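Local structure of aromatic-L-amino-acid decarboxylase (Catharanthus roseus, 6EEW) at residues Glu406-Arg409 with Glu415-Val418; Ala401-Glu406 with His481-Trp486. The protein catalyses the pyridoxal 5'-phosphate-dependent decarboxylation of L-tryptophan to tryptamine and of 5-hydroxy-L-tryptophan to serotonin, working as a homodimer. One frame throughout, in Å; residues are numbered along the deposited sequence.

How the contacts relate
Both contacts use helix 375-409; their segments overlap at Glu406, which takes no part in either. Contact 1 packs the last turn of the helix against strand 414-416, an outermost strand of the four-stranded antiparallel sheet, and is only partly buried: one side is aliphatic, the other an arginine plane lying on an isoleucine. Contact 2, one turn back, is the more buried of the two and joins the same helix to the C-terminal helix 479-496 through aromatic and aliphatic groups, with charge confined to its margin. The two meet at Trp407, whose ring lies nearly parallel to that of Trp486, and at Val408, whose CG2 is 3.9 Å from Trp486 CZ3.

Contact 1: Glu406-Arg409 with Glu415-Val418; sequences EWVR and EIVV
Glu405 OE2, one helical turn before Arg409, is gripped by both NE and NH2 of that arginine, a salt bridge that holds the guanidinium flat over Ile416. This is a helix-to-strand connection in the C-terminal part of a fold type I decarboxylase, where a tight link returns the chain from helix 375-409 to the edge of an antiparallel sheet. The CA atoms of Arg409 and Glu415 are 6.5 Å apart. From Arg409 an extended chain runs to NE, and the last turn, chi4 -82°, lays the guanidinium over the isoleucine: Ile416 CG1 sits 3.8 Å from its plane, above the centre. The aliphatic part joins in, with Arg409 CG 3.7 Å from Ile416 CG1, consistent with the arginine covering part of Ile416 from solvent. On the strand side, Glu415 pairs with Arg428 through both backbone and side chain, and Ile416 also packs on Phe427. The buried Val408 turns its CB toward the strand and places CG1 anti to the backbone N (chi1 170°). That methyl meets the far end of the isoleucine in a tight contact, Val408 CG1 to Ile416 CD1 at 3.4 Å.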
loop_
_atom_site.group_PDB
_atom_site.type_symbol
_atom_site.label_atom_id
_atom_site.label_comp_id
_atom_site.label_asym_id
_atom_site.label_seq_id
_atom_site.Cartn_x
_atom_site.Cartn_y
_atom_site.Cartn_z
ATOM N N GLU A 406 8.731 24.610 -27.901
ATOM C CA GLU A 406 8.963 25.699 -28.845
ATOM C C GLU A 406 10.453 25.932 -29.044
ATOM O O GLU A 406 10.920 26.082 -30.179
ATOM C CB GLU A 406 8.279 26.960 -28.329
ATOM C CG GLU A 406 6.781 26.792 -28.164
ATOM C CD GLU A 406 6.132 27.985 -27.491
ATOM O OE1 GLU A 406 6.779 29.049 -27.404
ATOM O OE2 GLU A 406 4.972 27.857 -27.044
ATOM N N TRP A 407 11.222 25.917 -27.953
ATOM C CA TRP A 407 12.676 26.006 -28.074
ATOM C C TRP A 407 13.220 24.897 -28.973
ATOM O O TRP A 407 14.013 25.154 -29.887
ATOM C CB TRP A 407 13.333 25.923 -26.691
ATOM C CG TRP A 407 13.013 27.064 -25.794
ATOM C CD1 TRP A 407 12.619 28.313 -26.162
ATOM C CD2 TRP A 407 13.043 27.055 -24.365
ATOM N NE1 TRP A 407 12.410 29.090 -25.049
ATOM C CE2 TRP A 407 12.657 28.338 -23.934
ATOM C CE3 TRP A 407 13.355 26.083 -23.406
ATOM C CZ2 TRP A 407 12.580 28.682 -22.586
ATOM C CZ3 TRP A 407 13.278 26.423 -22.068
ATOM C CH2 TRP A 407 12.891 27.711 -21.668
ATOM N N VAL A 408 12.794 23.654 -28.733
ATOM C CA VAL A 408 13.314 22.536 -29.520
ATOM C C VAL A 408 12.998 22.710 -31.000
ATOM O O VAL A 408 13.854 22.472 -31.864
ATOM C CB VAL A 408 12.768 21.198 -28.989
ATOM C CG1 VAL A 408 13.105 20.077 -29.960
ATOM C CG2 VAL A 408 13.343 20.896 -27.611
ATOM N N ARG A 409 11.769 23.137 -31.324
ATOM C CA ARG A 409 11.408 23.320 -32.730
ATOM C C ARG A 409 12.245 24.402 -33.394
ATOM O O ARG A 409 12.414 24.382 -34.619
ATOM C CB ARG A 409 9.923 23.641 -32.885
ATOM C CG ARG A 409 8.999 22.500 -32.492
ATOM C CD ARG A 409 7.549 22.847 -32.800
ATOM N NE ARG A 409 6.618 21.824 -32.337
ATOM C CZ ARG A 409 6.344 20.709 -33.008
ATOM N NH1 ARG A 409 6.931 20.480 -34.178
ATOM N NH2 ARG A 409 5.484 19.826 -32.512
ATOM N N GLU A 415 14.033 17.290 -33.519
ATOM C CA GLU A 415 12.675 17.115 -34.001
ATOM C C GLU A 415 11.819 16.652 -32.842
ATOM O O GLU A 415 12.281 15.888 -31.986
ATOM C CB GLU A 415 12.627 16.104 -35.155
ATOM C CG GLU A 415 12.607 14.639 -34.737
ATOM C CD GLU A 415 12.423 13.701 -35.923
ATOM O OE1 GLU A 415 12.616 14.144 -37.078
ATOM O OE2 GLU A 415 12.075 12.525 -35.709
ATOM N N ILE A 416 10.577 17.123 -32.822
ATOM C CA ILE A 416 9.578 16.622 -31.885
ATOM C C ILE A 416 8.966 15.365 -32.493
ATOM O O ILE A 416 8.381 15.415 -33.580
ATOM C CB ILE A 416 8.505 17.682 -31.594
ATOM C CG1 ILE A 416 9.147 19.003 -31.159
ATOM C CG2 ILE A 416 7.574 17.184 -30.505
ATOM C CD1 ILE A 416 9.891 18.924 -29.839
ATOM N N VAL A 417 9.077 14.243 -31.778
ATOM C CA VAL A 417 8.732 12.945 -32.352
ATOM C C VAL A 417 7.224 12.717 -32.361
ATOM O O VAL A 417 6.681 12.137 -33.307
ATOM C CB VAL A 417 9.463 11.836 -31.578
ATOM C CG1 VAL A 417 9.062 10.468 -32.104
ATOM C CG2 VAL A 417 10.973 12.035 -31.664
ATOM N N VAL A 418 6.523 13.172 -31.327
ATOM C CA VAL A 418 5.082 12.966 -31.205
ATOM C C VAL A 418 4.503 14.190 -30.510
ATOM O O VAL A 418 5.227 14.871 -29.774
ATOM C CB VAL A 418 4.768 11.680 -30.424
ATOM C CG1 VAL A 418 5.096 10.467 -31.264
ATOM C CG2 VAL A 418 5.565 11.655 -29.119
#

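Contact 2: Ala401-Glu406 with His481-Trp486. Unlike the reference sequence in segment 401-406: Ala401 (reference Gly).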
loop_
_atom_site.group_PDB
_atom_site.type_symbol
_atom_site.label_atom_id
_atom_site.label_comp_id
_atom_site.label_asym_id
_atom_site.label_seq_id
_atom_site.Cartn_x
_atom_site.Cartn_y
_atom_site.Cartn_z
ATOM N N ALA A 401 6.439 23.188 -20.330
ATOM C CA ALA A 401 6.692 22.174 -21.350
ATOM C C ALA A 401 6.454 22.712 -22.761
ATOM O O ALA A 401 7.224 22.419 -23.681
ATOM C CB ALA A 401 5.820 20.949 -21.092
ATOM N N LYS A 402 5.370 23.465 -22.961
ATOM C CA LYS A 402 5.110 24.071 -24.267
ATOM C C LYS A 402 6.255 24.986 -24.671
ATOM O O LYS A 402 6.698 24.985 -25.829
ATOM C CB LYS A 402 3.788 24.836 -24.218
ATOM C CG LYS A 402 3.196 25.239 -25.559
ATOM C CD LYS A 402 1.826 25.876 -25.345
ATOM C CE LYS A 402 1.143 26.247 -26.659
ATOM N NZ LYS A 402 1.882 27.301 -27.390
ATOM N N MET A 403 6.735 25.791 -23.725
ATOM C CA MET A 403 7.897 26.640 -23.958
ATOM C C MET A 403 9.110 25.813 -24.380
ATOM O O MET A 403 9.823 26.172 -25.330
ATOM C CB MET A 403 8.172 27.440 -22.684
ATOM C CG MET A 403 9.262 28.479 -22.745
ATOM S SD MET A 403 9.340 29.360 -21.164
ATOM C CE MET A 403 9.849 28.047 -20.051
ATOM N N PHE A 404 9.377 24.705 -23.668
ATOM C CA PHE A 404 10.521 23.868 -24.037
ATOM C C PHE A 404 10.358 23.272 -25.431
ATOM O O PHE A 404 11.325 23.190 -26.202
ATOM C CB PHE A 404 10.738 22.743 -23.025
ATOM C CG PHE A 404 11.873 21.834 -23.403
ATOM C CD1 PHE A 404 13.168 22.131 -23.012
ATOM C CD2 PHE A 404 11.652 20.713 -24.199
ATOM C CE1 PHE A 404 14.219 21.320 -23.382
ATOM C CE2 PHE A 404 12.700 19.896 -24.575
ATOM C CZ PHE A 404 13.987 20.195 -24.162
ATOM N N GLU A 405 9.142 22.834 -25.766
ATOM C CA GLU A 405 8.889 22.317 -27.106
ATOM C C GLU A 405 9.175 23.379 -28.157
ATOM O O GLU A 405 9.805 23.101 -29.185
ATOM C CB GLU A 405 7.438 21.856 -27.225
ATOM C CG GLU A 405 7.044 21.481 -28.641
ATOM C CD GLU A 405 5.550 21.312 -28.801
ATOM O OE1 GLU A 405 4.802 21.667 -27.862
ATOM O OE2 GLU A 405 5.123 20.823 -29.867
ATOM N N GLU A 406 8.731 24.610 -27.901
ATOM C CA GLU A 406 8.963 25.699 -28.845
ATOM C C GLU A 406 10.453 25.932 -29.044
ATOM O O GLU A 406 10.920 26.082 -30.179
ATOM C CB GLU A 406 8.279 26.960 -28.329
ATOM C CG GLU A 406 6.781 26.792 -28.164
ATOM C CD GLU A 406 6.132 27.985 -27.491
ATOM O OE1 GLU A 406 6.779 29.049 -27.404
ATOM O OE2 GLU A 406 4.972 27.857 -27.044
ATOM N N HIS A 481 15.143 26.903 -14.611
ATOM C CA HIS A 481 15.682 25.550 -14.652
ATOM C C HIS A 481 15.526 24.948 -16.039
ATOM O O HIS A 481 16.461 24.342 -16.578
ATOM C CB HIS A 481 15.001 24.670 -13.609
ATOM C CG HIS A 481 15.322 25.051 -12.201
ATOM N ND1 HIS A 481 14.379 25.556 -11.333
ATOM C CD2 HIS A 481 16.484 24.998 -11.508
ATOM C CE1 HIS A 481 14.947 25.801 -10.165
ATOM N NE2 HIS A 481 16.224 25.472 -10.246
ATOM N N VAL A 482 14.340 25.089 -16.629
ATOM C CA VAL A 482 14.123 24.559 -17.970
ATOM C C VAL A 482 15.021 25.274 -18.962
ATOM O O VAL A 482 15.607 24.644 -19.856
ATOM C CB VAL A 482 12.638 24.666 -18.363
ATOM C CG1 VAL A 482 12.407 24.099 -19.764
ATOM C CG2 VAL A 482 11.790 23.941 -17.359
ATOM N N ARG A 483 15.144 26.601 -18.821
ATOM C CA ARG A 483 16.044 27.351 -19.692
ATOM C C ARG A 483 17.461 26.796 -19.627
ATOM O O ARG A 483 18.115 26.601 -20.660
ATOM C CB ARG A 483 16.032 28.835 -19.321
ATOM C CG ARG A 483 14.711 29.527 -19.588
ATOM C CD ARG A 483 14.702 30.945 -19.060
ATOM N NE ARG A 483 13.423 31.600 -19.320
ATOM C CZ ARG A 483 13.019 31.983 -20.528
ATOM N NH1 ARG A 483 13.789 31.766 -21.586
ATOM N NH2 ARG A 483 11.847 32.583 -20.676
ATOM N N ARG A 484 17.956 26.529 -18.416
ATOM C CA ARG A 484 19.324 26.045 -18.277
ATOM C C ARG A 484 19.475 24.615 -18.782
ATOM O O ARG A 484 20.520 24.267 -19.342
ATOM C CB ARG A 484 19.790 26.141 -16.828
ATOM C CG ARG A 484 19.813 27.552 -16.265
ATOM C CD ARG A 484 20.633 27.576 -14.983
ATOM N NE ARG A 484 20.158 26.604 -14.001
ATOM C CZ ARG A 484 20.735 26.391 -12.823
ATOM N NH1 ARG A 484 21.811 27.084 -12.477
ATOM N NH2 ARG A 484 20.239 25.481 -11.992
ATOM N N VAL A 485 18.452 23.777 -18.612
ATOM C CA VAL A 485 18.517 22.438 -19.190
ATOM C C VAL A 485 18.634 22.524 -20.702
ATOM O O VAL A 485 19.430 21.815 -21.325
ATOM C CB VAL A 485 17.292 21.602 -18.785
ATOM C CG1 VAL A 485 17.242 20.344 -19.635
ATOM C CG2 VAL A 485 17.367 21.224 -17.320
ATOM N N TRP A 486 17.822 23.378 -21.320
ATOM C CA TRP A 486 17.897 23.525 -22.771
ATOM C C TRP A 486 19.260 24.060 -23.203
ATOM O O TRP A 486 19.844 23.582 -24.188
ATOM C CB TRP A 486 16.765 24.425 -23.259
ATOM C CG TRP A 486 16.837 24.718 -24.705
ATOM C CD1 TRP A 486 16.867 25.948 -25.298
ATOM C CD2 TRP A 486 16.941 23.760 -25.762
ATOM N NE1 TRP A 486 16.943 25.814 -26.660
ATOM C CE2 TRP A 486 16.997 24.481 -26.973
ATOM C CE3 TRP A 486 16.976 22.362 -25.802
ATOM C CZ2 TRP A 486 17.087 23.853 -28.212
ATOM C CZ3 TRP A 486 17.064 21.739 -27.033
ATOM C CH2 TRP A 486 17.125 22.485 -28.222
#
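Phe404 makes the largest single contribution to this helix-helix contact, followed by Met403 and Val482; its ring lies against Val482 and Trp486, one turn apart on the C-terminal helix. Segments 401-406 and 481-486 run nearly parallel, their axes 10.5 Å apart at a signed crossing angle of -25°. Helix 375-409 packs on the antiparallel sheet, and helix 479-496 lies beside that helix. With CG anti to the backbone N, chi1 178° swings the Phe404 ring round so that its CD1-CE1 side reaches the C-terminal helix. Phe404 CD1 meets Val482 CG1 at 3.9 Å, and Val482 CG1 also lies 3.9 Å from Phe404 CB. Further out, Phe404 CE1 approaches Trp486 CE3 to 3.8 Å, the six-membered rings inclined at 85°. Phe427 of the sheet meets the phenyl edge-to-face. With an alanine here the ring is gone, which would probably leave Val482 CG1 and Trp486 CE3 without their partner and open a gap between the helices. Met403, its chain bent at chi3, sets SD over one face of the Arg483 guanidinium, 4.1 Å from Arg483 NH2, a tentative contact because Arg483 has two conformers; that NH2 is salt-bridged to Glu479. Burial and close fit of hydrocarbon and aromatic surface, rather than polar bonds, thus probably account for the association.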